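Local coordinates for endoglucanase (Fervidobacterium pennivorans DSM 9078, PDB 6KDD), which probably hydrolyses the beta-glucosidic bonds of cellulose-like glucans as a glycosyl hydrolase of family 5, at residues A[46-51]-A[92-97]; A[99-104]-A[138-143]; A[240-245]-A[281-286]. One frame throughout, in Å; residues are numbered along the deposited sequence.

Interaction 1. Residues A[46-51]-A[92-97]; sequences YFEIIK and LENNLT
The ammonium group of K51 reaches across to the backbone carbonyl of N95, with NZ 3.2 Å from N95 O. The donor comes in from above the carbonyl plane, 48° out of it. To get there the lysine starts with CG opposite its backbone N and bends at chi2 (67°), and the bent chain runs along the carbonyl of N94: K51 CG lies 3.3 Å from N94 O. Past this point CD brushes the CD2 branch of L96, the two side chains sliding by each other in opposite directions. The receiving loop follows the end of helix 78-93. N95, with positive phi, is the C-prime residue of a Schellman motif, its N bonded to L92 O and L96 N to A91 O. Helix 45-53 packs beside this end on the outside of the TIM barrel, and L96 opens the run into strand 97-101. Cut back to an alanine, K51 would probably leave N95 O without its ammonium partner and N94 O and L96 CD2 with less aliphatic cover. Farther back along helix 45-53, the amide of N94 lies against the helix backbone: OD1 is 3.3 Å from E48 CA, and ND2 is 3.5 Å from F47 CB. ND2 is also bonded to R90 O, which helps fix the rotation of the amide. The CD1 branch of L96 completes the contact, 4.0 Å from F47 CB and 4.1 Å from I50 CG2; F47, I50 and L96 all rest on V58 of strand 57-60.

Interaction 2. Residues A[99-104]-A[138-143]; sequences IINTHH and FFEIYN
Two neighbouring parallel strands of the barrel, 97-101 and 137-140, pair here deep in the protein and run on into the loops at their C-terminal ends. I100 N gives a nearly straight hydrogen bond to F138 O (3.1 Å), and I100 O receives E140 N at 2.8 Å. Beyond that the register slips by one residue at I141, and N143 N takes up T102 O at 3.0 Å. I100 and F139 lie side by side, I100 CG1 3.9 Å from F139 CD1, and point out to helices 112-129 and 151-168. On the other face of the sheet E140 extends along N101, its OE1 3.5 Å from N101 CB, and that oxygen forms a salt bridge with R59. These C-terminal strand ends are where TIM-barrel enzymes carry their active site, and N143 is the asparagine of the Asn-Glu-Pro sequence that in family 5 holds the acid/base glutamate. Its amide stacks on the H103 ring, the planes 7° apart, with CB making a CH-pi contact 3.7 Å from the ring centroid. N143 ND2 bonds E260, while a water donates to N143 OD1 and accepts from H104 N.

Interaction 3. Residues A[240-245]-A[281-286]; sequences SHFKYV and KMAEEF
F242 packs against the last turn of helix 269-285, and F286, just past that turn, packs on helix 232-252; together they make the close part of this contact. The F242 ring enters beside helix 269-285 with its rim leading. F242 CE2 comes 3.7 Å from A283 N, which lies at the ring edge near its plane, and F242 CD2 lies 3.7 Å from M282 CB. A283 CB is a little farther off, 4.0 Å from F242 CE2. M282, though buried, gives F242 only CB and CG; its side chain also touches I238 and R239 of helix 232-252. F286, the first residue to leave the helical path, sends its ring back the other way. With CG opposite the carbonyl carbon (chi1 -69°), the ring turns one face to the backbone of helix 232-252: F242 O stands over its centre, and K243 N lies 3.8 Å above the plane of the F286 ring, nearer the rim. F286 CD2 is 3.7 Å from F242 CB, and F286 CZ 3.7 Å from K243 CB. No hydrogen bond crosses between the two segments, which meet by apolar and van der Waals packing.

The outer side is different. K243 lends its CB and CG to the F286 ring, but the chain then bends at chi3 and chi4 and leads its ammonium group away, to a salt bridge with D247 on its own helix. At the exposed edge a salt bridge from E285 to R239 links the two helices.

Beneath, F242 and A283 both rest on L258 of strand 256-261, and the F242 ring meets Y204 of strand 198-204 edge-to-face, so helices 232-252 and 269-285 sit as adjacent helices of the barrel's outer layer with the strand that links them below.

The contacts come in series along the chain, all within one eight-stranded TIM barrel. Interactions 1 and 3 lie in the outer layer, each centred about 17 Å from the chain centre, whereas interaction 2 joins two barrel strands about 7 Å from it. Helix 78-93 of interaction 1 leads through a three-residue loop into strand 97-101 of interaction 2, and the two meet where T97 CG2 lies 4.2 Å from F138 CE2; their centres are 19 Å apart. Interaction 3 touches neither, its centre 27 Å from interaction 1 and 23 Å from interaction 2. Interactions 1 and 3 thus tie outer parts together, while interaction 2 lies in the barrel wall near the probable active site.

Interaction 1. Residues A[46-51]-A[92-97]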
loop_
_atom_site.group_PDB
_atom_site.type_symbol
_atom_site.label_atom_id
_atom_site.label_comp_id
_atom_site.label_asym_id
_atom_site.label_seq_id
_atom_site.Cartn_x
_atom_site.Cartn_y
_atom_site.Cartn_z
ATOM N N TYR A 46 -13.463 -9.504 -9.032
ATOM C CA TYR A 46 -13.290 -8.317 -8.221
ATOM C C TYR A 46 -12.748 -7.157 -9.051
ATOM O O TYR A 46 -13.007 -6.014 -8.725
ATOM C CB TYR A 46 -12.325 -8.595 -7.070
ATOM C CG TYR A 46 -12.836 -9.592 -6.043
ATOM C CD1 TYR A 46 -14.170 -9.961 -5.985
ATOM C CD2 TYR A 46 -11.980 -10.107 -5.081
ATOM C CE1 TYR A 46 -14.643 -10.860 -5.033
ATOM C CE2 TYR A 46 -12.431 -11.012 -4.121
ATOM C CZ TYR A 46 -13.764 -11.388 -4.096
ATOM O OH TYR A 46 -14.182 -12.258 -3.139
ATOM N N PHE A 47 -11.861 -7.431 -10.011
ATOM C CA PHE A 47 -11.254 -6.334 -10.751
ATOM C C PHE A 47 -12.322 -5.632 -11.597
ATOM O O PHE A 47 -12.309 -4.410 -11.720
ATOM C CB PHE A 47 -10.007 -6.787 -11.513
ATOM C CG PHE A 47 -8.933 -7.330 -10.589
ATOM C CD1 PHE A 47 -8.365 -6.511 -9.625
ATOM C CD2 PHE A 47 -8.534 -8.655 -10.656
ATOM C CE1 PHE A 47 -7.438 -7.007 -8.708
ATOM C CE2 PHE A 47 -7.611 -9.161 -9.734
ATOM C CZ PHE A 47 -7.053 -8.334 -8.774
ATOM N N GLU A 48 -13.262 -6.393 -12.155
ATOM C CA GLU A 48 -14.322 -5.747 -12.943
ATOM C C GLU A 48 -15.194 -4.875 -12.032
ATOM O O GLU A 48 -15.574 -3.764 -12.407
ATOM C CB GLU A 48 -15.223 -6.834 -13.541
ATOM C CG GLU A 48 -15.951 -6.363 -14.776
ATOM C CD GLU A 48 -17.011 -7.342 -15.275
ATOM O OE1 GLU A 48 -17.064 -8.499 -14.765
ATOM O OE2 GLU A 48 -17.790 -6.941 -16.174
ATOM N N ILE A 49 -15.561 -5.445 -10.874
ATOM C CA ILE A 49 -16.351 -4.775 -9.845
ATOM C C ILE A 49 -15.715 -3.446 -9.434
ATOM O O ILE A 49 -16.411 -2.440 -9.336
ATOM C CB ILE A 49 -16.629 -5.741 -8.674
ATOM C CG1 ILE A 49 -17.639 -6.829 -9.082
ATOM C CG2 ILE A 49 -17.097 -4.987 -7.446
ATOM C CD1 ILE A 49 -17.679 -8.029 -8.202
ATOM N N ILE A 50 -14.385 -3.434 -9.172
ATOM C CA ILE A 50 -13.634 -2.291 -8.678
ATOM C C ILE A 50 -13.555 -1.239 -9.789
ATOM O O ILE A 50 -13.692 -0.038 -9.552
ATOM C CB ILE A 50 -12.228 -2.831 -8.248
ATOM C CG1 ILE A 50 -12.369 -3.579 -6.913
ATOM C CG2 ILE A 50 -11.129 -1.759 -8.225
ATOM C CD1 ILE A 50 -11.145 -4.428 -6.499
ATOM N N LYS A 51 -13.310 -1.691 -11.032
ATOM C CA LYS A 51 -13.172 -0.714 -12.108
ATOM C C LYS A 51 -14.526 -0.044 -12.345
ATOM O O LYS A 51 -14.586 1.165 -12.516
ATOM C CB LYS A 51 -12.695 -1.398 -13.398
ATOM C CG LYS A 51 -12.555 -0.477 -14.623
ATOM C CD LYS A 51 -11.452 0.570 -14.499
ATOM C CE LYS A 51 -11.469 1.473 -15.720
ATOM N NZ LYS A 51 -10.250 2.305 -15.785
ATOM N N LEU A 92 -4.881 -5.736 -14.986
ATOM C CA LEU A 92 -4.475 -4.987 -16.172
ATOM C C LEU A 92 -5.500 -5.092 -17.310
ATOM O O LEU A 92 -5.730 -4.128 -18.031
ATOM C CB LEU A 92 -3.080 -5.463 -16.595
ATOM C CG LEU A 92 -1.928 -5.012 -15.697
ATOM C CD1 LEU A 92 -0.623 -5.671 -16.162
ATOM C CD2 LEU A 92 -1.780 -3.481 -15.658
ATOM N N GLU A 93 -6.149 -6.250 -17.472
ATOM C CA GLU A 93 -7.176 -6.446 -18.475
ATOM C C GLU A 93 -8.438 -5.674 -18.121
ATOM O O GLU A 93 -9.261 -5.452 -18.989
ATOM C CB GLU A 93 -7.645 -7.902 -18.562
ATOM C CG GLU A 93 -6.559 -8.826 -19.053
ATOM C CD GLU A 93 -6.854 -10.302 -18.761
ATOM O OE1 GLU A 93 -6.047 -11.138 -19.197
ATOM O OE2 GLU A 93 -7.909 -10.633 -18.098
ATOM N N ASN A 94 -8.571 -5.228 -16.871
ATOM C CA ASN A 94 -9.674 -4.361 -16.516
ATOM C C ASN A 94 -9.263 -2.895 -16.595
ATOM O O ASN A 94 -9.984 -2.059 -16.073
ATOM C CB ASN A 94 -10.246 -4.739 -15.144
ATOM C CG ASN A 94 -11.127 -5.963 -15.257
ATOM O OD1 ASN A 94 -12.313 -5.861 -15.580
ATOM N ND2 ASN A 94 -10.567 -7.120 -14.947
ATOM N N ASN A 95 -8.104 -2.607 -17.211
ATOM C CA ASN A 95 -7.548 -1.275 -17.380
ATOM C C ASN A 95 -7.357 -0.584 -16.033
ATOM O O ASN A 95 -7.539 0.626 -15.945
ATOM C CB ASN A 95 -8.406 -0.386 -18.305
ATOM C CG ASN A 95 -8.564 -1.002 -19.688
ATOM O OD1 ASN A 95 -7.589 -1.387 -20.317
ATOM N ND2 ASN A 95 -9.795 -1.155 -20.148
ATOM N N LEU A 96 -6.949 -1.340 -15.004
ATOM C CA LEU A 96 -6.563 -0.753 -13.720
ATOM C C LEU A 96 -5.044 -0.646 -13.688
ATOM O O LEU A 96 -4.355 -1.478 -14.262
ATOM C CB LEU A 96 -7.025 -1.682 -12.573
ATOM C CG LEU A 96 -8.531 -1.760 -12.323
ATOM C CD1 LEU A 96 -8.835 -2.992 -11.436
ATOM C CD2 LEU A 96 -9.022 -0.492 -11.610
ATOM N N THR A 97 -4.527 0.435 -13.091
ATOM C CA THR A 97 -3.142 0.510 -12.688
ATOM C C THR A 97 -2.929 -0.471 -11.532
ATOM O O THR A 97 -3.813 -0.663 -10.686
ATOM C CB THR A 97 -2.785 1.945 -12.283
ATOM O OG1 THR A 97 -3.008 2.811 -13.413
ATOM C CG2 THR A 97 -1.378 2.055 -11.719
#

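Interaction 2. Residues A[99-104]-A[138-143]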
loop_
_atom_site.group_PDB
_atom_site.type_symbol
_atom_site.label_atom_id
_atom_site.label_comp_id
_atom_site.label_asym_id
_atom_site.label_seq_id
_atom_site.Cartn_x
_atom_site.Cartn_y
_atom_site.Cartn_z
ATOM N N ILE A 99 -0.255 -2.010 -8.534
ATOM C CA ILE A 99 0.943 -1.917 -7.732
ATOM C C ILE A 99 1.114 -3.252 -7.017
ATOM O O ILE A 99 0.205 -3.702 -6.292
ATOM C CB ILE A 99 0.841 -0.780 -6.699
ATOM C CG1 ILE A 99 0.694 0.571 -7.390
ATOM C CG2 ILE A 99 2.066 -0.871 -5.774
ATOM C CD1 ILE A 99 -0.078 1.624 -6.607
ATOM N N ILE A 100 2.284 -3.861 -7.230
ATOM C CA ILE A 100 2.654 -5.058 -6.486
ATOM C C ILE A 100 3.824 -4.709 -5.560
ATOM O O ILE A 100 4.746 -3.966 -5.928
ATOM C CB ILE A 100 3.002 -6.243 -7.415
ATOM C CG1 ILE A 100 4.116 -5.895 -8.414
ATOM C CG2 ILE A 100 1.748 -6.741 -8.139
ATOM C CD1 ILE A 100 4.705 -7.133 -9.097
ATOM N N ASN A 101 3.791 -5.298 -4.365
ATOM C CA ASN A 101 4.842 -5.023 -3.405
ATOM C C ASN A 101 5.440 -6.332 -2.884
ATOM O O ASN A 101 5.097 -7.434 -3.337
ATOM C CB ASN A 101 4.321 -4.136 -2.265
ATOM C CG ASN A 101 3.437 -4.894 -1.299
ATOM O OD1 ASN A 101 3.419 -6.130 -1.274
ATOM N ND2 ASN A 101 2.698 -4.149 -0.488
ATOM N N THR A 102 6.332 -6.181 -1.885
ATOM C CA THR A 102 6.623 -7.243 -0.944
ATOM C C THR A 102 6.093 -6.774 0.423
ATOM O O THR A 102 6.207 -5.601 0.756
ATOM C CB THR A 102 8.135 -7.561 -0.915
ATOM O OG1 THR A 102 8.473 -8.048 -2.215
ATOM C CG2 THR A 102 8.517 -8.587 0.135
ATOM N N HIS A 103 5.515 -7.694 1.194
ATOM C CA HIS A 103 4.748 -7.338 2.377
ATOM C C HIS A 103 4.905 -8.441 3.418
ATOM O O HIS A 103 4.905 -9.623 3.069
ATOM C CB HIS A 103 3.269 -7.288 1.913
ATOM C CG HIS A 103 2.335 -6.360 2.622
ATOM N ND1 HIS A 103 1.828 -6.631 3.895
ATOM C CD2 HIS A 103 1.684 -5.262 2.191
ATOM C CE1 HIS A 103 0.914 -5.722 4.217
ATOM N NE2 HIS A 103 0.823 -4.867 3.197
ATOM N N HIS A 104 4.950 -8.075 4.702
ATOM C CA HIS A 104 5.000 -9.048 5.799
ATOM C C HIS A 104 6.192 -10.005 5.659
ATOM O O HIS A 104 6.035 -11.217 5.865
ATOM C CB HIS A 104 3.675 -9.805 6.035
ATOM C CG HIS A 104 2.580 -8.900 6.522
ATOM N ND1 HIS A 104 1.227 -9.081 6.203
ATOM C CD2 HIS A 104 2.636 -7.764 7.259
ATOM C CE1 HIS A 104 0.500 -8.115 6.771
ATOM N NE2 HIS A 104 1.349 -7.288 7.394
ATOM N N PHE A 138 3.237 -0.992 -11.515
ATOM C CA PHE A 138 4.290 -0.403 -10.699
ATOM C C PHE A 138 4.763 -1.400 -9.649
ATOM O O PHE A 138 4.015 -2.312 -9.251
ATOM C CB PHE A 138 3.807 0.861 -9.970
ATOM C CG PHE A 138 3.271 2.014 -10.776
ATOM C CD1 PHE A 138 3.330 2.051 -12.177
ATOM C CD2 PHE A 138 2.693 3.094 -10.113
ATOM C CE1 PHE A 138 2.783 3.116 -12.887
ATOM C CE2 PHE A 138 2.178 4.169 -10.824
ATOM C CZ PHE A 138 2.250 4.189 -12.210
ATOM N N PHE A 139 6.027 -1.225 -9.216
ATOM C CA PHE A 139 6.626 -2.067 -8.187
ATOM C C PHE A 139 6.750 -1.259 -6.883
ATOM O O PHE A 139 6.915 -0.040 -6.924
ATOM C CB PHE A 139 8.041 -2.509 -8.556
ATOM C CG PHE A 139 8.163 -3.404 -9.757
ATOM C CD1 PHE A 139 7.068 -4.124 -10.254
ATOM C CD2 PHE A 139 9.380 -3.506 -10.407
ATOM C CE1 PHE A 139 7.183 -4.942 -11.376
ATOM C CE2 PHE A 139 9.488 -4.325 -11.529
ATOM C CZ PHE A 139 8.400 -5.045 -12.008
ATOM N N GLU A 140 6.619 -1.940 -5.730
ATOM C CA GLU A 140 6.764 -1.235 -4.461
ATOM C C GLU A 140 7.693 -2.089 -3.606
ATOM O O GLU A 140 7.396 -3.231 -3.282
ATOM C CB GLU A 140 5.392 -0.970 -3.817
ATOM C CG GLU A 140 5.517 -0.428 -2.384
ATOM C CD GLU A 140 4.168 -0.305 -1.680
ATOM O OE1 GLU A 140 3.163 -0.845 -2.211
ATOM O OE2 GLU A 140 4.112 0.352 -0.599
ATOM N N ILE A 141 8.884 -1.562 -3.305
ATOM C CA ILE A 141 9.925 -2.446 -2.774
ATOM C C ILE A 141 9.488 -3.161 -1.495
ATOM O O ILE A 141 9.629 -4.378 -1.358
ATOM C CB ILE A 141 11.230 -1.644 -2.559
ATOM C CG1 ILE A 141 11.779 -1.231 -3.929
ATOM C CG2 ILE A 141 12.224 -2.486 -1.758
ATOM C CD1 ILE A 141 13.060 -0.424 -3.890
ATOM N N TYR A 142 9.046 -2.391 -0.491
ATOM C CA TYR A 142 8.671 -3.070 0.738
ATOM C C TYR A 142 7.614 -2.249 1.493
ATOM O O TYR A 142 7.740 -1.050 1.569
ATOM C CB TYR A 142 9.903 -3.287 1.625
ATOM C CG TYR A 142 9.538 -4.165 2.779
ATOM C CD1 TYR A 142 9.113 -5.459 2.541
ATOM C CD2 TYR A 142 9.461 -3.669 4.072
ATOM C CE1 TYR A 142 8.673 -6.270 3.566
ATOM C CE2 TYR A 142 9.090 -4.494 5.125
ATOM C CZ TYR A 142 8.664 -5.774 4.860
ATOM O OH TYR A 142 8.277 -6.614 5.851
ATOM N N ASN A 143 6.594 -2.929 2.013
ATOM C CA ASN A 143 5.500 -2.359 2.798
ATOM C C ASN A 143 5.999 -2.034 4.218
ATOM O O ASN A 143 6.513 -2.908 4.885
ATOM C CB ASN A 143 4.342 -3.368 2.911
ATOM C CG ASN A 143 3.203 -2.867 3.785
ATOM O OD1 ASN A 143 2.982 -3.384 4.887
ATOM N ND2 ASN A 143 2.512 -1.845 3.329
HETATM O O HOH W 1 5.059 -5.510 5.760
#

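Interaction 3. Residues A[240-245]-A[281-286]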
loop_
_atom_site.group_PDB
_atom_site.type_symbol
_atom_site.label_atom_id
_atom_site.label_comp_id
_atom_site.label_asym_id
_atom_site.label_seq_id
_atom_site.Cartn_x
_atom_site.Cartn_y
_atom_site.Cartn_z
ATOM N N SER A 240 -2.771 19.279 8.990
ATOM C CA SER A 240 -1.397 19.485 9.440
ATOM C C SER A 240 -0.519 18.312 9.026
ATOM O O SER A 240 0.613 18.508 8.590
ATOM C CB SER A 240 -1.267 19.672 10.939
ATOM O OG SER A 240 -2.203 20.620 11.397
ATOM N N HIS A 241 -0.999 17.084 9.252
ATOM C CA HIS A 241 -0.167 15.951 8.886
ATOM C C HIS A 241 0.089 15.962 7.374
ATOM O O HIS A 241 1.193 15.672 6.915
ATOM C CB HIS A 241 -0.824 14.652 9.375
ATOM C CG HIS A 241 -1.111 14.663 10.835
ATOM N ND1 HIS A 241 -2.095 13.882 11.407
ATOM C CD2 HIS A 241 -0.571 15.385 11.842
ATOM C CE1 HIS A 241 -2.117 14.089 12.711
ATOM N NE2 HIS A 241 -1.195 15.006 12.997
ATOM N N PHE A 242 -0.941 16.293 6.591
ATOM C CA PHE A 242 -0.804 16.151 5.147
ATOM C C PHE A 242 -0.017 17.329 4.567
ATOM O O PHE A 242 0.658 17.182 3.552
ATOM C CB PHE A 242 -2.184 16.061 4.502
ATOM C CG PHE A 242 -2.766 14.665 4.520
ATOM C CD1 PHE A 242 -2.586 13.829 5.616
ATOM C CD2 PHE A 242 -3.437 14.175 3.404
ATOM C CE1 PHE A 242 -3.105 12.538 5.618
ATOM C CE2 PHE A 242 -3.952 12.874 3.404
ATOM C CZ PHE A 242 -3.789 12.067 4.510
ATOM N N LYS A 243 -0.146 18.508 5.200
ATOM C CA LYS A 243 0.625 19.678 4.780
ATOM C C LYS A 243 2.102 19.416 5.022
ATOM O O LYS A 243 2.937 19.776 4.199
ATOM C CB LYS A 243 0.121 20.967 5.435
ATOM C CG LYS A 243 0.654 22.248 4.801
ATOM C CD LYS A 243 0.015 23.519 5.345
ATOM C CE LYS A 243 0.847 24.142 6.446
ATOM N NZ LYS A 243 2.181 24.556 5.948
ATOM N N TYR A 244 2.405 18.720 6.127
ATOM C CA TYR A 244 3.759 18.329 6.486
ATOM C C TYR A 244 4.384 17.439 5.409
ATOM O O TYR A 244 5.594 17.517 5.146
ATOM C CB TYR A 244 3.687 17.636 7.845
ATOM C CG TYR A 244 4.943 16.985 8.366
ATOM C CD1 TYR A 244 5.345 15.733 7.926
ATOM C CD2 TYR A 244 5.696 17.594 9.366
ATOM C CE1 TYR A 244 6.471 15.113 8.447
ATOM C CE2 TYR A 244 6.820 16.984 9.908
ATOM C CZ TYR A 244 7.211 15.741 9.440
ATOM O OH TYR A 244 8.345 15.164 9.932
ATOM N N VAL A 245 3.578 16.521 4.845
ATOM C CA VAL A 245 4.093 15.625 3.811
ATOM C C VAL A 245 4.262 16.417 2.515
ATOM O O VAL A 245 5.272 16.308 1.844
ATOM C CB VAL A 245 3.190 14.385 3.616
ATOM C CG1 VAL A 245 3.793 13.438 2.561
ATOM C CG2 VAL A 245 3.053 13.626 4.922
ATOM N N LYS A 281 -10.490 13.434 0.921
ATOM C CA LYS A 281 -10.511 14.803 0.404
ATOM C C LYS A 281 -9.202 15.529 0.702
ATOM O O LYS A 281 -8.756 16.347 -0.090
ATOM C CB LYS A 281 -11.665 15.623 0.973
ATOM C CG LYS A 281 -13.042 15.174 0.511
ATOM C CD LYS A 281 -14.139 15.891 1.260
ATOM C CE LYS A 281 -15.048 16.671 0.333
ATOM N NZ LYS A 281 -16.061 15.799 -0.312
ATOM N N MET A 282 -8.546 15.207 1.818
ATOM C CA MET A 282 -7.272 15.852 2.108
ATOM C C MET A 282 -6.194 15.374 1.143
ATOM O O MET A 282 -5.346 16.161 0.718
ATOM C CB MET A 282 -6.804 15.635 3.550
ATOM C CG MET A 282 -5.942 16.784 4.091
ATOM S SD MET A 282 -6.928 18.323 4.247
ATOM C CE MET A 282 -7.825 18.020 5.769
ATOM N N ALA A 283 -6.209 14.084 0.790
ATOM C CA ALA A 283 -5.225 13.574 -0.164
ATOM C C ALA A 283 -5.457 14.260 -1.517
ATOM O O ALA A 283 -4.515 14.723 -2.156
ATOM C CB ALA A 283 -5.364 12.043 -0.255
ATOM N N GLU A 284 -6.724 14.414 -1.912
ATOM C CA GLU A 284 -7.066 15.091 -3.161
ATOM C C GLU A 284 -6.631 16.557 -3.143
ATOM O O GLU A 284 -6.035 17.033 -4.111
ATOM C CB GLU A 284 -8.554 14.924 -3.467
ATOM C CG GLU A 284 -8.861 13.503 -3.891
ATOM C CD GLU A 284 -10.225 13.203 -4.462
ATOM O OE1 GLU A 284 -11.212 13.844 -4.029
ATOM O OE2 GLU A 284 -10.289 12.287 -5.328
ATOM N N GLU A 285 -6.856 17.231 -2.005
ATOM C CA GLU A 285 -6.487 18.628 -1.835
ATOM C C GLU A 285 -4.999 18.793 -2.086
ATOM O O GLU A 285 -4.631 19.742 -2.765
ATOM C CB GLU A 285 -6.897 19.158 -0.460
ATOM C CG GLU A 285 -6.466 20.598 -0.171
ATOM C CD GLU A 285 -7.029 21.088 1.152
ATOM O OE1 GLU A 285 -8.263 21.113 1.271
ATOM O OE2 GLU A 285 -6.244 21.392 2.081
ATOM N N PHE A 286 -4.157 17.875 -1.578
ATOM C CA PHE A 286 -2.715 18.053 -1.684
ATOM C C PHE A 286 -2.125 17.277 -2.860
ATOM O O PHE A 286 -0.905 17.144 -2.976
ATOM C CB PHE A 286 -1.965 17.680 -0.399
ATOM C CG PHE A 286 -2.190 18.602 0.786
ATOM C CD1 PHE A 286 -1.460 19.779 0.927
ATOM C CD2 PHE A 286 -3.139 18.312 1.758
ATOM C CE1 PHE A 286 -1.662 20.632 2.008
ATOM C CE2 PHE A 286 -3.328 19.153 2.851
ATOM C CZ PHE A 286 -2.598 20.319 2.967
#